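Local coordinates for heme-binding protein A (Haemophilus parasuis 29755, PDB 3TPA), which probably binds glutathione as the extracellular solute-binding protein of a bacterial uptake system, despite a name that refers to heme, at residues W440-F445 with V469-Q474; S451-Q456 with K463-A468; L269-I274 with S476-F481. The protein carries 1 engineered substitution. All blocks are in the same frame, centred on the assembly; numbering follows the deposited sequence.

All three contacts involve the C-terminal part of the chain; interaction 3 pairs it with the distant strand 261-276. Interactions 1 and 2 join the same two helices, 443-453 and 458-475, at opposite ends of their pairing; their centres lie about 13 Å apart, and they meet where Phe-445 CD1 comes within 3.2 Å of Ala-468 O. Helix 458-475 then leads into strand 478-491, which forms interaction 3. The centres of interactions 1 and 3 are about 14 Å apart; Trp-440 packs on Pro-477, and Phe-472 on Pro-477, Ile-478 and Pro-480. Interactions 2 and 3 stay separate, their nearest atoms about 9 Å apart. The helix pair is thus anchored to the sheet through interaction 1.

Interaction 1: W440-F445 with V469-Q474; sequences WTDEKF and VEIFQQ
Ile-471 pushes its CG2 methyl into a corner formed by Trp-440, Asp-442 and Phe-445, while its CD1 end lies 3.7 Å from Lys-444 CG. The beta branch suits this place: CG2 stands anti to the backbone N (CG1 has chi1 -69°), so the two arms of one side chain serve different partners. Trp-440 crosses Ile-471 at about a right angle and presents its ring edge, with CH2 4.0 Å from Ile-471 CG2. The same CH2 comes to 3.8 Å from Phe-472 CA, near enough to rest on the helix backbone. Phe-445 runs alongside Phe-472, its CE1 4.0 Å from Phe-472 CB. Trp-440 CZ3 sits 3.7 Å above the plane of the Phe-445 ring, over its centre, which ties the two aromatic side chains of this segment together. From helix 420-427, Phe-427 touches both Phe-445 and Phe-472.

Asp-442 is the N-cap of helix 443-453. Its OD2 takes the N-H of Phe-445 on the anti side of the carboxylate at 2.8 Å, holding the carboxylate beside the Ile-471 methyl. No hydrogen bond joins the two segments, so their union rests on apolar packing, while the polar bond serves the helix start.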
loop_
_atom_site.group_PDB
_atom_site.type_symbol
_atom_site.label_atom_id
_atom_site.label_comp_id
_atom_site.label_asym_id
_atom_site.label_seq_id
_atom_site.Cartn_x
_atom_site.Cartn_y
_atom_site.Cartn_z
ATOM N N TRP A 440 16.291 0.294 16.776
ATOM C CA TRP A 440 17.510 -0.402 16.379
ATOM C C TRP A 440 18.188 0.310 15.217
ATOM O O TRP A 440 17.522 0.847 14.328
ATOM C CB TRP A 440 17.201 -1.844 15.980
ATOM C CG TRP A 440 18.402 -2.612 15.468
ATOM C CD1 TRP A 440 19.413 -3.163 16.215
ATOM C CD2 TRP A 440 18.694 -2.934 14.104
ATOM N NE1 TRP A 440 20.332 -3.784 15.385
ATOM C CE2 TRP A 440 19.900 -3.669 14.091
ATOM C CE3 TRP A 440 18.050 -2.677 12.890
ATOM C CZ2 TRP A 440 20.473 -4.134 12.919
ATOM C CZ3 TRP A 440 18.636 -3.138 11.714
ATOM C CH2 TRP A 440 19.839 -3.845 11.742
ATOM N N THR A 441 19.518 0.317 15.238
ATOM C CA THR A 441 20.314 0.868 14.142
ATOM C C THR A 441 21.601 0.073 14.005
ATOM O O THR A 441 22.101 -0.482 14.985
ATOM C CB THR A 441 20.697 2.360 14.374
ATOM O OG1 THR A 441 21.794 2.438 15.292
ATOM C CG2 THR A 441 19.518 3.159 14.913
ATOM N N ASP A 442 22.140 0.037 12.795
ATOM C CA ASP A 442 23.418 -0.611 12.547
ATOM C C ASP A 442 24.116 0.111 11.400
ATOM O O ASP A 442 23.508 0.370 10.363
ATOM C CB ASP A 442 23.226 -2.092 12.222
ATOM C CG ASP A 442 24.513 -2.751 11.815
ATOM O OD1 ASP A 442 25.291 -3.129 12.709
ATOM O OD2 ASP A 442 24.759 -2.869 10.601
ATOM N N GLU A 443 25.387 0.452 11.605
ATOM C CA GLU A 443 26.098 1.322 10.681
ATOM C C GLU A 443 26.139 0.729 9.292
ATOM O O GLU A 443 25.855 1.418 8.329
ATOM C CB GLU A 443 27.511 1.606 11.176
ATOM C CG GLU A 443 28.327 2.473 10.227
ATOM C CD GLU A 443 29.628 2.937 10.853
ATOM O OE1 GLU A 443 29.993 2.401 11.924
ATOM O OE2 GLU A 443 30.277 3.843 10.280
ATOM N N LYS A 444 26.474 -0.553 9.199
ATOM C CA LYS A 444 26.567 -1.230 7.911
ATOM C C LYS A 444 25.211 -1.365 7.253
ATOM O O LYS A 444 25.070 -1.138 6.053
ATOM C CB LYS A 444 27.196 -2.625 8.062
ATOM C CG LYS A 444 27.293 -3.383 6.736
ATOM C CD LYS A 444 28.122 -2.624 5.686
ATOM C CE LYS A 444 28.401 -3.512 4.470
ATOM N NZ LYS A 444 29.233 -2.860 3.413
ATOM N N PHE A 445 24.222 -1.751 8.053
ATOM C CA PHE A 445 22.846 -1.898 7.591
ATOM C C PHE A 445 22.377 -0.567 6.991
ATOM O O PHE A 445 21.822 -0.531 5.894
ATOM C CB PHE A 445 21.942 -2.346 8.758
ATOM C CG PHE A 445 20.471 -2.327 8.435
ATOM C CD1 PHE A 445 19.831 -3.472 7.978
ATOM C CD2 PHE A 445 19.738 -1.163 8.569
ATOM C CE1 PHE A 445 18.485 -3.461 7.654
ATOM C CE2 PHE A 445 18.397 -1.142 8.259
ATOM C CZ PHE A 445 17.768 -2.296 7.800
ATOM N N VAL A 469 18.884 -7.327 5.017
ATOM C CA VAL A 469 17.925 -8.139 5.768
ATOM C C VAL A 469 18.632 -9.208 6.624
ATOM O O VAL A 469 18.219 -9.484 7.731
ATOM C CB VAL A 469 16.850 -8.758 4.844
ATOM C CG1 VAL A 469 16.077 -9.843 5.573
ATOM C CG2 VAL A 469 15.909 -7.665 4.364
ATOM N N GLU A 470 19.730 -9.780 6.143
ATOM C CA GLU A 470 20.472 -10.759 6.942
ATOM C C GLU A 470 21.024 -10.121 8.222
ATOM O O GLU A 470 21.043 -10.741 9.287
ATOM C CB GLU A 470 21.599 -11.392 6.117
ATOM C CG GLU A 470 21.114 -12.348 5.027
ATOM C CD GLU A 470 21.213 -13.817 5.426
ATOM O OE1 GLU A 470 21.471 -14.112 6.611
ATOM O OE2 GLU A 470 21.034 -14.685 4.543
ATOM N N ILE A 471 21.467 -8.873 8.125
ATOM C CA ILE A 471 21.959 -8.160 9.306
ATOM C C ILE A 471 20.817 -7.879 10.285
ATOM O O ILE A 471 20.918 -8.143 11.498
ATOM C CB ILE A 471 22.659 -6.835 8.931
ATOM C CG1 ILE A 471 23.988 -7.105 8.212
ATOM C CG2 ILE A 471 22.876 -5.965 10.175
ATOM C CD1 ILE A 471 24.611 -5.857 7.568
ATOM N N PHE A 472 19.726 -7.343 9.757
ATOM C CA PHE A 472 18.508 -7.173 10.565
ATOM C C PHE A 472 18.099 -8.478 11.274
ATOM O O PHE A 472 17.829 -8.490 12.471
ATOM C CB PHE A 472 17.340 -6.674 9.707
ATOM C CG PHE A 472 15.998 -7.141 10.201
ATOM C CD1 PHE A 472 15.394 -6.536 11.300
ATOM C CD2 PHE A 472 15.354 -8.218 9.589
ATOM C CE1 PHE A 472 14.138 -6.988 11.760
ATOM C CE2 PHE A 472 14.129 -8.679 10.050
ATOM C CZ PHE A 472 13.518 -8.061 11.134
ATOM N N GLN A 473 18.057 -9.581 10.536
ATOM C CA GLN A 473 17.614 -10.858 11.121
ATOM C C GLN A 473 18.528 -11.337 12.251
ATOM O O GLN A 473 18.051 -11.782 13.283
ATOM C CB GLN A 473 17.468 -11.941 10.041
ATOM C CG GLN A 473 16.785 -13.247 10.525
ATOM C CD GLN A 473 15.278 -13.095 10.804
ATOM O OE1 GLN A 473 14.769 -11.991 10.967
ATOM N NE2 GLN A 473 14.568 -14.215 10.848
ATOM N N GLN A 474 19.842 -11.213 12.049
ATOM C CA GLN A 474 20.841 -11.577 13.052
ATOM C C GLN A 474 20.608 -10.862 14.383
ATOM O O GLN A 474 20.902 -11.391 15.448
ATOM C CB GLN A 474 22.252 -11.248 12.523
ATOM C CG GLN A 474 22.747 -12.216 11.452
ATOM C CD GLN A 474 23.995 -11.739 10.712
ATOM O OE1 GLN A 474 24.301 -10.544 10.667
ATOM N NE2 GLN A 474 24.711 -12.683 10.111
#

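Interaction 2: S451-Q456 with K463-A468; sequences SAAQIQ and KLYQQA. Engineered in segment 451-456: Ile-455 (natural residue Thr). Unlike the reference sequence in segment 451-456: Ala-453 (reference Val).
The closed end of an antiparallel helical hairpin is packed here: helix 443-453 ends, the chain turns, and helix 458-475 runs back against it, with Ala-452 meeting Leu-464 and Tyr-465. Ala-452 points at the second helix, and its small side chain lets the backbones come close, the CA atoms of Ala-452 and Leu-464 being 6.0 Å apart. Its methyl lies over one face of the Tyr-465 ring as a CH-pi contact, CB 3.6 Å from the ring centroid and 27° off the normal. It is displaced toward the hydroxyl-bearing carbon, and the fit is tight.

Leu-464 flanks the same alanine. With CG anti to the carbonyl carbon (chi1 -72°) and CD1 anti to CA (chi2 171°), the CD1 methyl reaches 3.8 Å from Ala-452 CA and also touches Ser-451. Ile-455, an engineered residue, lies near Leu-464 as well, but the placement of its CG1 is doubtful.

Arg-461, in the first turn of the returning helix, donates from NE to Ala-452 O, satisfying a carbonyl at the helix end, and from NH2 makes a weak bond to Tyr-465 OH. Over that end of the ring, Ala-452 CB is 3.2 Å from Tyr-465 CZ and 3.4 Å from Tyr-465 OH.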
loop_
_atom_site.group_PDB
_atom_site.type_symbol
_atom_site.label_atom_id
_atom_site.label_comp_id
_atom_site.label_asym_id
_atom_site.label_seq_id
_atom_site.Cartn_x
_atom_site.Cartn_y
_atom_site.Cartn_z
ATOM N N SER A 451 22.815 2.979 -0.124
ATOM C CA SER A 451 23.331 2.530 -1.415
ATOM C C SER A 451 22.233 1.951 -2.280
ATOM O O SER A 451 22.146 2.256 -3.460
ATOM C CB SER A 451 24.439 1.486 -1.224
ATOM O OG SER A 451 25.594 2.094 -0.657
ATOM N N ALA A 452 21.396 1.104 -1.689
ATOM C CA ALA A 452 20.348 0.420 -2.437
ATOM C C ALA A 452 19.282 1.376 -2.948
ATOM O O ALA A 452 18.771 1.201 -4.042
ATOM C CB ALA A 452 19.713 -0.687 -1.589
ATOM N N ALA A 453 18.936 2.375 -2.148
ATOM C CA ALA A 453 17.983 3.412 -2.565
ATOM C C ALA A 453 18.490 4.331 -3.663
ATOM O O ALA A 453 17.714 5.082 -4.266
ATOM C CB ALA A 453 17.583 4.252 -1.369
ATOM N N GLN A 454 19.800 4.312 -3.886
ATOM C CA GLN A 454 20.446 5.244 -4.813
ATOM C C GLN A 454 21.100 4.551 -6.003
ATOM O O GLN A 454 21.785 5.184 -6.799
ATOM C CB GLN A 454 21.441 6.152 -4.048
ATOM C CG GLN A 454 20.621 7.132 -3.174
ATOM C CD GLN A 454 21.298 7.588 -1.891
ATOM O OE1 GLN A 454 20.803 7.316 -0.782
ATOM N NE2 GLN A 454 22.387 8.321 -2.027
ATOM N N ILE A 455 20.868 3.245 -6.105
ATOM C CA ILE A 455 21.352 2.436 -7.220
ATOM C C ILE A 455 20.157 2.023 -8.064
ATOM O O ILE A 455 19.133 1.641 -7.518
ATOM C CB ILE A 455 22.007 1.137 -6.736
ATOM C CG1 ILE A 455 23.077 1.428 -5.701
ATOM C CG2 ILE A 455 22.576 0.360 -7.900
ATOM C CD1 ILE A 455 23.930 2.567 -6.051
ATOM N N GLN A 456 20.307 2.077 -9.385
ATOM C CA GLN A 456 19.210 1.805 -10.314
ATOM C C GLN A 456 19.004 0.322 -10.599
ATOM O O GLN A 456 17.872 -0.165 -10.626
ATOM C CB GLN A 456 19.476 2.493 -11.656
ATOM C CG GLN A 456 19.193 3.971 -11.650
ATOM C CD GLN A 456 17.718 4.248 -11.583
ATOM O OE1 GLN A 456 16.937 3.714 -12.374
ATOM N NE2 GLN A 456 17.317 5.070 -10.628
ATOM N N LYS A 463 20.491 -7.824 -4.223
ATOM C CA LYS A 463 21.571 -8.379 -3.418
ATOM C C LYS A 463 21.870 -7.485 -2.218
ATOM O O LYS A 463 22.124 -7.964 -1.119
ATOM C CB LYS A 463 22.830 -8.584 -4.256
ATOM C CG LYS A 463 22.678 -9.646 -5.342
ATOM C CD LYS A 463 24.040 -10.042 -5.913
ATOM C CE LYS A 463 23.909 -10.895 -7.169
ATOM N NZ LYS A 463 23.517 -10.088 -8.359
ATOM N N LEU A 464 21.833 -6.179 -2.427
ATOM C CA LEU A 464 22.068 -5.258 -1.325
ATOM C C LEU A 464 20.986 -5.441 -0.255
ATOM O O LEU A 464 21.290 -5.506 0.936
ATOM C CB LEU A 464 22.118 -3.805 -1.824
ATOM C CG LEU A 464 23.349 -3.378 -2.642
ATOM C CD1 LEU A 464 23.130 -1.997 -3.232
ATOM C CD2 LEU A 464 24.641 -3.400 -1.807
ATOM N N TYR A 465 19.728 -5.548 -0.687
ATOM C CA TYR A 465 18.634 -5.741 0.263
ATOM C C TYR A 465 18.746 -7.069 0.987
ATOM O O TYR A 465 18.497 -7.152 2.193
ATOM C CB TYR A 465 17.249 -5.539 -0.390
ATOM C CG TYR A 465 16.994 -4.082 -0.695
ATOM C CD1 TYR A 465 17.045 -3.137 0.317
ATOM C CD2 TYR A 465 16.752 -3.642 -1.991
ATOM C CE1 TYR A 465 16.839 -1.806 0.066
ATOM C CE2 TYR A 465 16.531 -2.295 -2.258
ATOM C CZ TYR A 465 16.580 -1.386 -1.220
ATOM O OH TYR A 465 16.388 -0.045 -1.454
ATOM N N GLN A 466 19.157 -8.110 0.270
ATOM C CA GLN A 466 19.306 -9.403 0.933
ATOM C C GLN A 466 20.357 -9.324 2.033
ATOM O O GLN A 466 20.203 -9.929 3.096
ATOM C CB GLN A 466 19.647 -10.504 -0.063
ATOM C CG GLN A 466 18.455 -10.945 -0.901
ATOM C CD GLN A 466 18.741 -12.193 -1.712
ATOM O OE1 GLN A 466 19.895 -12.489 -2.026
ATOM N NE2 GLN A 466 17.693 -12.940 -2.046
ATOM N N GLN A 467 21.426 -8.574 1.759
ATOM C CA GLN A 467 22.481 -8.377 2.721
ATOM C C GLN A 467 21.999 -7.595 3.925
ATOM O O GLN A 467 22.313 -7.959 5.064
ATOM C CB GLN A 467 23.671 -7.655 2.090
ATOM C CG GLN A 467 24.457 -8.501 1.122
ATOM C CD GLN A 467 25.702 -7.810 0.617
ATOM O OE1 GLN A 467 26.027 -6.699 1.033
ATOM N NE2 GLN A 467 26.417 -8.478 -0.275
ATOM N N ALA A 468 21.265 -6.511 3.681
ATOM C CA ALA A 468 20.687 -5.714 4.778
ATOM C C ALA A 468 19.744 -6.534 5.652
ATOM O O ALA A 468 19.776 -6.441 6.878
ATOM C CB ALA A 468 19.941 -4.502 4.225
#

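Interaction 3: L269-I274 with S476-F481; sequences LNLAYI and SPIIPF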
loop_
_atom_site.group_PDB
_atom_site.type_symbol
_atom_site.label_atom_id
_atom_site.label_comp_id
_atom_site.label_asym_id
_atom_site.label_seq_id
_atom_site.Cartn_x
_atom_site.Cartn_y
_atom_site.Cartn_z
ATOM N N LEU A 269 1.008 -6.409 0.915
ATOM C CA LEU A 269 2.339 -5.820 1.079
ATOM C C LEU A 269 2.408 -5.162 2.444
ATOM O O LEU A 269 2.457 -3.939 2.561
ATOM C CB LEU A 269 2.605 -4.800 -0.027
ATOM C CG LEU A 269 2.370 -5.343 -1.439
ATOM C CD1 LEU A 269 2.491 -4.236 -2.491
ATOM C CD2 LEU A 269 3.300 -6.505 -1.768
ATOM N N ASN A 270 2.392 -5.992 3.483
ATOM C CA ASN A 270 2.323 -5.520 4.861
ATOM C C ASN A 270 3.045 -6.508 5.767
ATOM O O ASN A 270 3.498 -7.553 5.306
ATOM C CB ASN A 270 0.854 -5.284 5.317
ATOM C CG ASN A 270 0.000 -6.550 5.323
ATOM O OD1 ASN A 270 0.495 -7.649 5.486
ATOM N ND2 ASN A 270 -1.304 -6.381 5.164
ATOM N N LEU A 271 3.190 -6.157 7.034
ATOM C CA LEU A 271 3.852 -7.021 8.012
ATOM C C LEU A 271 3.267 -6.755 9.378
ATOM O O LEU A 271 3.157 -5.602 9.802
ATOM C CB LEU A 271 5.358 -6.731 8.076
ATOM C CG LEU A 271 6.165 -7.515 9.138
ATOM C CD1 LEU A 271 6.140 -9.010 8.833
ATOM C CD2 LEU A 271 7.641 -7.008 9.252
ATOM N N ALA A 272 2.870 -7.822 10.060
ATOM C CA ALA A 272 2.442 -7.718 11.443
ATOM C C ALA A 272 3.592 -8.289 12.225
ATOM O O ALA A 272 4.107 -9.343 11.874
ATOM C CB ALA A 272 1.185 -8.545 11.680
ATOM N N TYR A 273 4.013 -7.602 13.277
ATOM C CA TYR A 273 5.208 -8.030 14.002
ATOM C C TYR A 273 5.087 -7.688 15.469
ATOM O O TYR A 273 4.230 -6.916 15.858
ATOM C CB TYR A 273 6.462 -7.367 13.425
ATOM C CG TYR A 273 6.462 -5.858 13.496
ATOM C CD1 TYR A 273 6.995 -5.191 14.596
ATOM C CD2 TYR A 273 5.933 -5.094 12.459
ATOM C CE1 TYR A 273 7.009 -3.807 14.659
ATOM C CE2 TYR A 273 5.956 -3.709 12.510
ATOM C CZ TYR A 273 6.488 -3.073 13.610
ATOM O OH TYR A 273 6.485 -1.702 13.670
ATOM N N ILE A 274 5.974 -8.250 16.279
ATOM C CA ILE A 274 6.106 -7.820 17.659
ATOM C C ILE A 274 7.290 -6.855 17.688
ATOM O O ILE A 274 8.407 -7.231 17.355
ATOM C CB ILE A 274 6.368 -9.006 18.600
ATOM C CG1 ILE A 274 5.238 -10.040 18.541
ATOM C CG2 ILE A 274 6.606 -8.528 20.037
ATOM C CD1 ILE A 274 3.846 -9.500 18.987
ATOM N N SER A 476 17.544 -9.367 15.271
ATOM C CA SER A 476 16.160 -9.571 15.732
ATOM C C SER A 476 15.530 -8.392 16.505
ATOM O O SER A 476 14.986 -8.592 17.593
ATOM C CB SER A 476 16.066 -10.850 16.581
ATOM O OG SER A 476 14.707 -11.211 16.832
ATOM N N PRO A 477 15.579 -7.166 15.944
ATOM C CA PRO A 477 14.991 -6.036 16.695
ATOM C C PRO A 477 13.453 -6.038 16.766
ATOM O O PRO A 477 12.857 -5.445 17.678
ATOM C CB PRO A 477 15.487 -4.806 15.922
ATOM C CG PRO A 477 15.784 -5.289 14.566
ATOM C CD PRO A 477 16.262 -6.714 14.716
ATOM N N ILE A 478 12.820 -6.649 15.772
ATOM C CA ILE A 478 11.395 -6.941 15.825
ATOM C C ILE A 478 11.261 -8.397 15.438
ATOM O O ILE A 478 12.182 -8.978 14.868
ATOM C CB ILE A 478 10.539 -6.085 14.862
ATOM C CG1 ILE A 478 10.836 -6.413 13.392
ATOM C CG2 ILE A 478 10.715 -4.558 15.139
ATOM C CD1 ILE A 478 9.916 -5.656 12.426
ATOM N N ILE A 479 10.119 -8.988 15.764
ATOM C CA ILE A 479 9.841 -10.372 15.421
ATOM C C ILE A 479 8.712 -10.382 14.402
ATOM O O ILE A 479 7.547 -10.272 14.767
ATOM C CB ILE A 479 9.407 -11.151 16.675
ATOM C CG1 ILE A 479 10.497 -11.098 17.753
ATOM C CG2 ILE A 479 9.061 -12.599 16.335
ATOM C CD1 ILE A 479 10.020 -11.443 19.148
ATOM N N PRO A 480 9.049 -10.500 13.110
ATOM C CA PRO A 480 7.993 -10.615 12.099
ATOM C C PRO A 480 7.200 -11.888 12.326
ATOM O O PRO A 480 7.803 -12.911 12.630
ATOM C CB PRO A 480 8.784 -10.737 10.790
ATOM C CG PRO A 480 10.114 -10.026 11.096
ATOM C CD PRO A 480 10.392 -10.505 12.497
ATOM N N PHE A 481 5.877 -11.836 12.198
ATOM C CA PHE A 481 5.100 -13.075 12.246
ATOM C C PHE A 481 4.059 -13.306 11.136
ATOM O O PHE A 481 3.716 -14.449 10.859
ATOM C CB PHE A 481 4.482 -13.300 13.640
ATOM C CG PHE A 481 3.477 -12.245 14.058
ATOM C CD1 PHE A 481 2.165 -12.296 13.600
ATOM C CD2 PHE A 481 3.843 -11.227 14.944
ATOM C CE1 PHE A 481 1.230 -11.335 13.989
ATOM C CE2 PHE A 481 2.915 -10.259 15.352
ATOM C CZ PHE A 481 1.601 -10.314 14.861
#
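Tyr-273 (chi1 61°) and Phe-481 (chi1 63°) both hold CG between their own backbone N and carbonyl carbon, a setting that keeps each ring over its own backbone. Ile-478 places CG1 in the same way and brings its CD1 methyl over one face of the Tyr-273 ring, 3.8 Å from the centroid, in a CH-pi contact. The methyl is offset toward the rim, on the CG side of the ring. Leu-271 meets Ile-478 tip to tip, and its CD1 packs 3.7 Å from Pro-480 CB. Phe-472, from helix 458-475, touches both Ile-478 and Pro-480.

These residues belong to the mixed sheet in which strand 478-491 lies between strands 310-312 and 261-276. The strands are antiparallel but strongly twisted, their local directions 136° apart. Ile-274 and Ile-479 form a hydrogen-bonded pair: Ile-479 N gives to Ile-274 O at 2.9 Å in the carbonyl plane, and Ile-274 N to Ile-479 O at 3.0 Å from above the Ile-479 carbonyl plane. Next along, Tyr-273 faces Pro-480 in a non-hydrogen-bonded pair, a site where a proline costs this ladder nothing because no N-H is needed.

Phe-481 N then donates to Ala-272 O at 3.1 Å, while Ala-272 also bonds with the Ala-482 backbone, a pattern consistent with a classic beta bulge at Phe-481 and Ala-482. With its chi1 and this probable bulge, the Phe-481 ring lies across strand 261-276, and Ala-272 O lies 3.5 Å above the ring plane, over its centre. The short side chain of Ala-272 leaves space for this ring, its CB 3.6 Å from Phe-481 CE1. Ile-274 crosses the ring at about a right angle with CD1 near CE2, and helix 298-306 packs on the ring through Ile-301 and Tyr-306.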